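Long-range contact in putative ketosteroid isomerase (Parabacteroides distasonis ATCC 8503, PDB 3KE7), which is of unestablished function but belongs to the SnoaL-like proteins of the NTF2 clan and may act as a ketosteroid isomerase: residues C108-R113 / I123-S128. Residues are numbered along the deposited sequence; the frame is centred on the assembly and turned at random.
Sequences CTEVYR and IQTHWS. With BCN (bicine), chain F.
Cys108 backs Trp127, its non-hydrogen-bonded partner across the antiparallel strands, whose indole lines the bicine pocket. A chi1 of -172°, with SG anti to the backbone N, sets the sulfur over the six-membered ring of Trp127, SG 3.6 Å from its centroid and 6° off the normal, and CB adds a CH-pi contact on that same face. Bicine packs on the opposite face, its C6 3.6 Å from Trp127 CZ3, and Trp106 of the ligand pocket meets the indole edge-to-face.

A water joins the polar groups on this face: it accepts from Trp127 NE1 and donates to Glu110 OE2. Replacing Trp127 by alanine is likely to strip the bicine carbons and the Cys108 sulfur of the flat surface between them and the water of its indole donor. The other carboxylate oxygen of Glu110, OE1, receives Thr125 OG1 at 2.6 Å on its syn lone pair, which helps fix the rotation of the carboxylate. The carboxylate of Glu23, in helix 15-28, also comes close to OE2, a like-charge approach.

The backbone frame is the hairpin of strands 102-114 and 120-129, within the curved sheet of the NTF2-like cone fold. Thr109 and His126 exchange two backbone hydrogen bonds, and Val111 N donates to Gln124 O at 2.8 Å. A classic beta bulge follows, where Ile123 and Gln124 both face Val111; Ile123 N makes the firm bond to Val111 O, Gln124 N a weak one.

A bend at chi2 (-78°) brings Gln124 NE2 back to Thr109 O for a weak bond, while its OE1 is hydrogen-bonded to Thr109 OG1 of the second subunit. Apolar packing sets Ile123 CG1 3.8 Å from Val111 CG1. The Ile123 CG2 methyl lies over one face of the Arg113 guanidinium, 3.4 Å from CZ, whose NH2 forms salt bridges to Asp40 and Asp42.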
loop_
_atom_site.group_PDB
_atom_site.type_symbol
_atom_site.label_atom_id
_atom_site.label_comp_id
_atom_site.label_asym_id
_atom_site.label_seq_id
_atom_site.Cartn_x
_atom_site.Cartn_y
_atom_site.Cartn_z
ATOM N N CYS B 108 -0.431 2.855 7.813
ATOM C CA CYS B 108 0.126 1.605 7.335
ATOM C C CYS B 108 -0.742 0.891 6.311
ATOM O O CYS B 108 -1.957 0.711 6.534
ATOM C CB CYS B 108 0.396 0.658 8.499
ATOM S SG CYS B 108 1.306 -0.861 8.020
ATOM N N THR B 109 -0.095 0.453 5.233
ATOM C CA THR B 109 -0.668 -0.482 4.303
ATOM C C THR B 109 0.199 -1.740 4.279
ATOM O O THR B 109 1.404 -1.657 3.960
ATOM C CB THR B 109 -0.724 0.070 2.901
ATOM O OG1 THR B 109 -1.429 1.305 2.908
ATOM C CG2 THR B 109 -1.393 -0.937 1.917
ATOM N N GLU B 110 -0.390 -2.887 4.535
ATOM C CA GLU B 110 0.257 -4.173 4.381
ATOM C C GLU B 110 -0.512 -4.939 3.308
ATOM O O GLU B 110 -1.770 -4.910 3.301
ATOM C CB GLU B 110 0.220 -5.016 5.677
ATOM C CG GLU B 110 0.781 -4.393 6.883
ATOM C CD GLU B 110 2.287 -4.476 6.953
ATOM O OE1 GLU B 110 2.906 -4.758 5.917
ATOM O OE2 GLU B 110 2.863 -4.270 8.074
ATOM N N VAL B 111 0.194 -5.586 2.385
ATOM C CA VAL B 111 -0.454 -6.510 1.469
ATOM C C VAL B 111 0.076 -7.917 1.808
ATOM O O VAL B 111 1.264 -8.154 1.753
ATOM C CB VAL B 111 -0.187 -6.204 0.029
ATOM C CG1 VAL B 111 -0.953 -7.221 -0.841
ATOM C CG2 VAL B 111 -0.640 -4.761 -0.321
ATOM N N TYR B 112 -0.849 -8.832 2.163
ATOM C CA TYR B 112 -0.567 -10.224 2.452
ATOM C C TYR B 112 -1.053 -11.093 1.299
ATOM O O TYR B 112 -2.099 -10.802 0.679
ATOM C CB TYR B 112 -1.330 -10.690 3.711
ATOM C CG TYR B 112 -0.796 -10.235 5.060
ATOM C CD1 TYR B 112 -0.986 -8.952 5.509
ATOM C CD2 TYR B 112 -0.160 -11.136 5.901
ATOM C CE1 TYR B 112 -0.599 -8.559 6.768
ATOM C CE2 TYR B 112 0.282 -10.754 7.150
ATOM C CZ TYR B 112 0.060 -9.457 7.579
ATOM O OH TYR B 112 0.467 -9.079 8.861
ATOM N N ARG B 113 -0.286 -12.126 0.983
ATOM C CA ARG B 113 -0.597 -13.065 -0.053
ATOM C C ARG B 113 -0.605 -14.449 0.534
ATOM O O ARG B 113 0.325 -14.809 1.259
ATOM C CB ARG B 113 0.425 -12.987 -1.211
ATOM C CG ARG B 113 0.164 -14.008 -2.374
ATOM C CD ARG B 113 1.166 -13.890 -3.514
ATOM N NE ARG B 113 2.499 -14.132 -3.006
ATOM C CZ ARG B 113 3.623 -13.506 -3.404
ATOM N NH1 ARG B 113 3.618 -12.579 -4.370
ATOM N NH2 ARG B 113 4.778 -13.791 -2.803
ATOM N N ILE B 123 3.813 -9.237 1.258
ATOM C CA ILE B 123 4.476 -8.932 0.014
ATOM C C ILE B 123 4.692 -7.423 -0.176
ATOM O O ILE B 123 5.465 -7.031 -1.019
ATOM C CB ILE B 123 3.786 -9.521 -1.222
ATOM C CG1 ILE B 123 2.438 -8.901 -1.483
ATOM C CG2 ILE B 123 3.623 -11.035 -1.000
ATOM C CD1 ILE B 123 1.890 -9.229 -2.900
ATOM N N GLN B 124 4.059 -6.602 0.628
ATOM C CA GLN B 124 4.270 -5.158 0.557
ATOM C C GLN B 124 3.950 -4.516 1.878
ATOM O O GLN B 124 2.921 -4.811 2.481
ATOM C CB GLN B 124 3.386 -4.532 -0.542
ATOM C CG GLN B 124 3.679 -3.068 -0.842
ATOM C CD GLN B 124 3.132 -2.022 0.121
ATOM O OE1 GLN B 124 3.596 -0.907 0.079
ATOM N NE2 GLN B 124 2.122 -2.390 0.990
ATOM N N THR B 125 4.801 -3.578 2.298
ATOM C CA THR B 125 4.619 -2.831 3.537
ATOM C C THR B 125 4.898 -1.370 3.236
ATOM O O THR B 125 5.924 -1.026 2.604
ATOM C CB THR B 125 5.607 -3.293 4.622
ATOM O OG1 THR B 125 5.351 -4.665 4.929
ATOM C CG2 THR B 125 5.533 -2.411 5.824
ATOM N N HIS B 126 3.996 -0.500 3.667
ATOM C CA HIS B 126 4.176 0.944 3.555
ATOM C C HIS B 126 3.799 1.580 4.880
ATOM O O HIS B 126 2.629 1.627 5.247
ATOM C CB HIS B 126 3.307 1.528 2.419
ATOM C CG HIS B 126 3.680 2.931 1.993
ATOM N ND1 HIS B 126 3.520 3.360 0.681
ATOM C CD2 HIS B 126 4.112 4.014 2.696
ATOM C CE1 HIS B 126 3.856 4.649 0.615
ATOM N NE2 HIS B 126 4.275 5.049 1.799
ATOM N N TRP B 127 4.823 2.051 5.621
ATOM C CA TRP B 127 4.653 2.782 6.849
ATOM C C TRP B 127 4.898 4.252 6.570
ATOM O O TRP B 127 5.900 4.593 5.919
ATOM C CB TRP B 127 5.677 2.347 7.918
ATOM C CG TRP B 127 5.426 1.013 8.524
ATOM C CD1 TRP B 127 6.028 -0.145 8.234
ATOM C CD2 TRP B 127 4.454 0.727 9.537
ATOM N NE1 TRP B 127 5.515 -1.153 9.019
ATOM C CE2 TRP B 127 4.555 -0.634 9.844
ATOM C CE3 TRP B 127 3.569 1.510 10.264
ATOM C CZ2 TRP B 127 3.736 -1.250 10.794
ATOM C CZ3 TRP B 127 2.778 0.920 11.250
ATOM C CH2 TRP B 127 2.850 -0.461 11.487
ATOM N N SER B 128 4.014 5.135 7.035
ATOM C CA SER B 128 4.297 6.571 6.942
ATOM C C SER B 128 3.841 7.251 8.219
ATOM O O SER B 128 2.971 6.731 8.948
ATOM C CB SER B 128 3.676 7.192 5.676
ATOM O OG SER B 128 2.267 7.216 5.699
HETATM N N1 BCN F . 7.437 0.299 12.993
HETATM C C1 BCN F . 8.621 0.777 12.265
HETATM C C2 BCN F . 9.492 1.659 13.179
HETATM O O21 BCN F . 10.435 2.321 12.696
HETATM O O22 BCN F . 9.226 1.692 14.400
HETATM C C3 BCN F . 7.059 -1.054 12.551
HETATM C C4 BCN F . 7.916 -2.108 13.251
HETATM O O4 BCN F . 7.865 -1.793 14.652
HETATM C C5 BCN F . 6.349 1.225 12.729
HETATM C C6 BCN F . 5.298 1.104 13.802
HETATM O O6 BCN F . 5.918 1.132 15.116
HETATM O O HOH W 1 5.445 -4.040 8.866
#